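Beta-agarase B (Zobellia galactanivorans, PDB 4ATF) cleaves the beta-1,4-linkages of agarose at random, with retention of anomeric configuration, giving mainly the tetramer. Local coordinates at residues V128-A133 with Q137-L142. The protein carries 1 engineered substitution. Sequence-based numbering, arbitrary orientation. Where two conformers were deposited one is given.
Sequences VWLLSA and QEIDIL. With GAL (beta-D-galactopyranose), chain E; AAL (3,6-anhydro-alpha-L-galactopyranose), chain B.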
ATOM      1  N   VAL A 128       0.537   1.391   1.463  1.00  9.25           N
ATOM      2  CA  VAL A 128       0.742   0.310   2.417  1.00  8.34           C
ATOM      3  C   VAL A 128       0.083  -0.891   1.751  1.00  9.52           C
ATOM      4  O   VAL A 128      -1.126  -0.870   1.461  1.00  9.10           O
ATOM      5  CB  VAL A 128       0.006   0.591   3.766  1.00  9.39           C
ATOM      6  CG1 VAL A 128       0.131  -0.595   4.745  1.00  9.06           C
ATOM      7  CG2 VAL A 128       0.560   1.882   4.419  1.00  9.58           C
ATOM      8  N   TRP A 129       0.844  -1.966   1.538  1.00  9.23           N
ATOM      9  CA  TRP A 129       0.339  -3.095   0.750  1.00  8.98           C
ATOM     10  C   TRP A 129       0.949  -4.431   1.157  1.00  9.70           C
ATOM     11  O   TRP A 129       1.946  -4.451   1.961  1.00 10.74           O
ATOM     12  CB  TRP A 129       0.473  -2.784  -0.762  1.00  9.77           C
ATOM     13  CG  TRP A 129       1.806  -2.372  -1.279  1.00 11.20           C
ATOM     14  CD1 TRP A 129       2.590  -1.293  -0.877  1.00 11.23           C
ATOM     15  CD2 TRP A 129       2.526  -3.027  -2.329  1.00 12.16           C
ATOM     16  NE1 TRP A 129       3.740  -1.250  -1.646  1.00 12.54           N
ATOM     17  CE2 TRP A 129       3.717  -2.295  -2.551  1.00 12.42           C
ATOM     18  CE3 TRP A 129       2.239  -4.158  -3.152  1.00 12.08           C
ATOM     19  CZ2 TRP A 129       4.661  -2.669  -3.528  1.00 12.25           C
ATOM     20  CZ3 TRP A 129       3.169  -4.520  -4.155  1.00 12.74           C
ATOM     21  CH2 TRP A 129       4.381  -3.767  -4.327  1.00 13.75           C
ATOM     22  N   LEU A 130       0.379  -5.546   0.649  1.00  9.56           N
ATOM     23  CA  LEU A 130       0.843  -6.920   0.967  1.00  8.69           C
ATOM     24  C   LEU A 130       1.198  -7.569  -0.356  1.00  9.92           C
ATOM     25  O   LEU A 130       0.442  -7.393  -1.359  1.00  8.84           O
ATOM     26  CB  LEU A 130      -0.280  -7.772   1.600  1.00  8.23           C
ATOM     27  CG  LEU A 130      -0.917  -7.101   2.835  1.00 10.14           C
ATOM     28  CD1 LEU A 130      -2.072  -8.036   3.325  1.00 10.71           C
ATOM     29  CD2 LEU A 130       0.117  -6.824   3.963  1.00 10.80           C
ATOM     30  N   LEU A 131       2.297  -8.322  -0.411  1.00 10.32           N
ATOM     31  CA  LEU A 131       2.724  -8.907  -1.745  1.00 10.86           C
ATOM     32  C   LEU A 131       3.315 -10.285  -1.465  1.00 11.66           C
ATOM     33  O   LEU A 131       4.202 -10.385  -0.595  1.00 12.47           O
ATOM     34  CB  LEU A 131       3.793  -8.015  -2.417  1.00 11.09           C
ATOM     35  CG  LEU A 131       4.332  -8.482  -3.764  1.00  9.09           C
ATOM     36  CD1 LEU A 131       3.156  -8.427  -4.748  1.00  9.71           C
ATOM     37  CD2 LEU A 131       5.472  -7.525  -4.222  1.00 11.51           C
ATOM     38  N   SER A 132       2.845 -11.352  -2.152  1.00 10.56           N
ATOM     39  CA  SER A 132       3.438 -12.669  -1.949  1.00 11.73           C
ATOM     40  C   SER A 132       4.923 -12.710  -2.396  1.00 13.02           C
ATOM     41  O   SER A 132       5.351 -11.903  -3.227  1.00 12.55           O
ATOM     42  CB  SER A 132       2.603 -13.767  -2.695  1.00 11.86           C
ATOM     43  OG  SER A 132       2.685 -13.536  -4.123  1.00 12.91           O
ATOM     44  N   ALA A 133       5.680 -13.682  -1.849  1.00 13.56           N
ATOM     45  CA  ALA A 133       7.104 -13.779  -2.136  1.00 15.64           C
ATOM     46  C   ALA A 133       7.365 -13.911  -3.674  1.00 16.23           C
ATOM     47  O   ALA A 133       8.383 -13.386  -4.217  1.00 15.85           O
ATOM     48  CB  ALA A 133       7.721 -14.985  -1.324  1.00 15.72           C
ATOM     49  N   GLN A 137       0.512 -12.410  -6.025  1.00 10.06           N
ATOM     50  CA  GLN A 137      -0.693 -12.072  -5.347  1.00 10.65           C
ATOM     51  C   GLN A 137      -0.406 -10.830  -4.441  1.00 10.77           C
ATOM     52  O   GLN A 137       0.648 -10.743  -3.790  1.00 11.26           O
ATOM     53  CB  GLN A 137      -1.195 -13.273  -4.492  1.00  9.30           C
ATOM     54  CG  GLN A 137      -1.503 -14.516  -5.339  1.00 10.44           C
ATOM     55  CD  GLN A 137      -1.874 -15.742  -4.488  1.00 12.58           C
ATOM     56  OE1 GLN A 137      -2.081 -16.864  -5.028  1.00 15.77           O
ATOM     57  NE2 GLN A 137      -2.010 -15.541  -3.207  1.00  7.89           N
ATOM     58  N   GLU A 138      -1.330  -9.866  -4.441  0.70 11.77           N
ATOM     59  CA  GLU A 138      -1.122  -8.539  -3.842  0.70 10.64           C
ATOM     60  C   GLU A 138      -2.445  -8.030  -3.262  0.70 11.56           C
ATOM     61  O   GLU A 138      -3.510  -8.271  -3.863  0.70 12.37           O
ATOM     62  CB  GLU A 138      -0.641  -7.524  -4.929  0.70  9.65           C
ATOM     63  CG  GLU A 138      -0.281  -6.113  -4.343  0.70 12.26           C
ATOM     64  CD  GLU A 138      -1.518  -5.130  -4.230  0.70 17.14           C
ATOM     65  OE1 GLU A 138      -2.580  -5.405  -4.839  0.70 19.44           O
ATOM     66  OE2 GLU A 138      -1.449  -4.052  -3.531  0.70 15.77           O
ATOM     67  N   ILE A 139      -2.395  -7.343  -2.108  1.00  9.99           N
ATOM     68  CA  ILE A 139      -3.580  -6.733  -1.493  1.00  9.98           C
ATOM     69  C   ILE A 139      -3.176  -5.311  -1.108  1.00 11.21           C
ATOM     70  O   ILE A 139      -2.159  -5.136  -0.400  1.00 11.74           O
ATOM     71  CB  ILE A 139      -4.058  -7.494  -0.220  1.00  9.12           C
ATOM     72  CG1 ILE A 139      -4.570  -8.905  -0.594  1.00  8.70           C
ATOM     73  CG2 ILE A 139      -5.215  -6.634   0.491  1.00  8.02           C
ATOM     74  CD1 ILE A 139      -4.576  -9.905   0.618  1.00  9.16           C
ATOM     75  N   ASP A 140      -3.874  -4.294  -1.638  1.00 12.50           N
ATOM     76  CA  ASP A 140      -3.629  -2.908  -1.183  1.00 16.16           C
ATOM     77  C   ASP A 140      -4.269  -2.599   0.164  1.00 16.43           C
ATOM     78  O   ASP A 140      -5.382  -3.054   0.430  1.00 22.40           O
ATOM     79  CB  ASP A 140      -4.325  -1.937  -2.077  1.00 18.86           C
ATOM     80  CG  ASP A 140      -3.854  -1.967  -3.458  1.00 20.68           C
ATOM     81  OD1 ASP A 140      -2.770  -2.497  -3.810  1.00 23.04           O
ATOM     82  OD2 ASP A 140      -4.700  -1.446  -4.213  1.00 30.55           O
ATOM     83  N   ILE A 141      -3.628  -1.909   1.073  1.00 13.59           N
ATOM     84  CA  ILE A 141      -4.387  -1.503   2.252  1.00 13.58           C
ATOM     85  C   ILE A 141      -4.640   0.011   2.074  1.00 13.74           C
ATOM     86  O   ILE A 141      -5.797   0.548   2.226  1.00 14.71           O
ATOM     87  CB  ILE A 141      -3.621  -1.872   3.540  1.00 12.98           C
ATOM     88  CG1 ILE A 141      -3.498  -3.409   3.641  1.00 11.50           C
ATOM     89  CG2 ILE A 141      -4.298  -1.273   4.819  1.00 13.85           C
ATOM     90  CD1 ILE A 141      -2.408  -3.843   4.621  1.00 12.94           C
ATOM     91  N   LEU A 142      -3.598   0.696   1.618  1.00 12.66           N
ATOM     92  CA  LEU A 142      -3.732   2.156   1.334  1.00 11.31           C
ATOM     93  C   LEU A 142      -3.014   2.385  -0.020  1.00 12.06           C
ATOM     94  O   LEU A 142      -1.857   1.950  -0.202  1.00 11.60           O
ATOM     95  CB  LEU A 142      -3.000   2.998   2.381  1.00 11.15           C
ATOM     96  CG  LEU A 142      -2.849   4.528   2.129  1.00 11.22           C
ATOM     97  CD1 LEU A 142      -4.211   5.232   1.942  1.00 10.82           C
ATOM     98  CD2 LEU A 142      -2.039   5.211   3.341  1.00 13.11           C
TER
HETATM   99  C1  GAL E   5      -0.319  -1.860  -6.625  1.00 29.49           C
HETATM  100  C2  GAL E   5       0.590  -2.340  -7.747  1.00 26.47           C
HETATM  101  C3  GAL E   5       2.030  -2.685  -7.351  1.00 25.59           C
HETATM  102  C4  GAL E   5       2.594  -1.436  -6.644  1.00 27.47           C
HETATM  103  C5  GAL E   5       1.612  -0.998  -5.518  1.00 29.35           C
HETATM  104  C6  GAL E   5       2.130   0.176  -4.668  1.00 31.05           C
HETATM  105  O2  GAL E   5      -0.008  -3.524  -8.187  1.00 27.14           O
HETATM  106  O3  GAL E   5       2.692  -2.955  -8.598  1.00 22.77           O
HETATM  107  O4  GAL E   5       2.675  -0.414  -7.601  1.00 28.60           O
HETATM  108  O5  GAL E   5       0.263  -0.762  -5.943  1.00 28.33           O
HETATM  109  O6  GAL E   5       1.131   0.358  -3.662  1.00 40.34           O
HETATM  110  C1  AAL B   6       3.186  -4.303  -8.744  1.00 18.30           C
HETATM  111  C2  AAL B   6       3.675  -4.470 -10.213  1.00 20.59           C
HETATM  112  C3  AAL B   6       4.638  -5.702 -10.265  1.00 17.77           C
HETATM  113  C4  AAL B   6       5.775  -5.689  -9.311  1.00 15.65           C
HETATM  114  C5  AAL B   6       5.054  -5.697  -7.982  1.00 18.59           C
HETATM  115  C6  AAL B   6       4.133  -6.924  -8.232  1.00 15.05           C
HETATM  116  O2  AAL B   6       4.367  -3.291 -10.617  1.00 23.87           O
HETATM  117  O3  AAL B   6       3.944  -6.869  -9.685  1.00 18.85           O
HETATM  118  O4  AAL B   6       6.745  -6.696  -9.363  1.00 21.45           O
HETATM  119  O5  AAL B   6       4.261  -4.505  -7.729  1.00 16.65           O
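Trp-129 and Glu-138 meet on the sugar-binding face of an antiparallel beta hairpin that carries the probable nucleophile of this GH16 beta-sandwich enzyme. The hairpin illustrates how a GH16 fold divides labour between two faces of a sheet: Trp-129, Leu-131, Glu-138 and Asp-140 line the glycan cleft, while Val-128, Leu-130, Ile-139 and Leu-142 point into the sandwich. The extended backbones turn successive residues to opposite faces, and antiparallel pairing sets the two strands in register. Leu-130 and Ile-139 form a hydrogen-bonded pair, and Ser-132 N donates to Gln-137 O at 2.8 Å. At the other end a classic beta bulge sets Ile-141 and Leu-142 together against Val-128, whose carbonyl oxygen accepts from both Ile-141 N (2.7 Å) and Leu-142 N.

On the inner face the contacts are apolar. The Leu-130 methyls divide their work, CD1 lying against Ile-139 CB and CD2 against Ile-141 CD1 at 4.0 Å; Trp-205 of strand 199-207 packs on Leu-130 and Ile-139.

In the cleft, one face of the Trp-129 indole lies against galactose, whose C5 sits 3.7 Å above the ring plane, over its centre. With chi1 at 53°, CG stands between the backbone N and the carbonyl carbon, and the indole lies under the sugar. Glu-138, probably the nucleophile, brings CG to the ring's edge, 3.4 Å from Trp-129 CE3, in the conformer given, one of two modelled. With an alanine in place of Trp-129, the galactose would probably lose the aromatic face beneath C5.

Polar side-chain contact closes the hairpin's turn end: Ser-132 OG, also hydrogen-bonded to Asp-134, accepts from Gln-137 N at 3.1 Å, with an N-H...O angle of 145°.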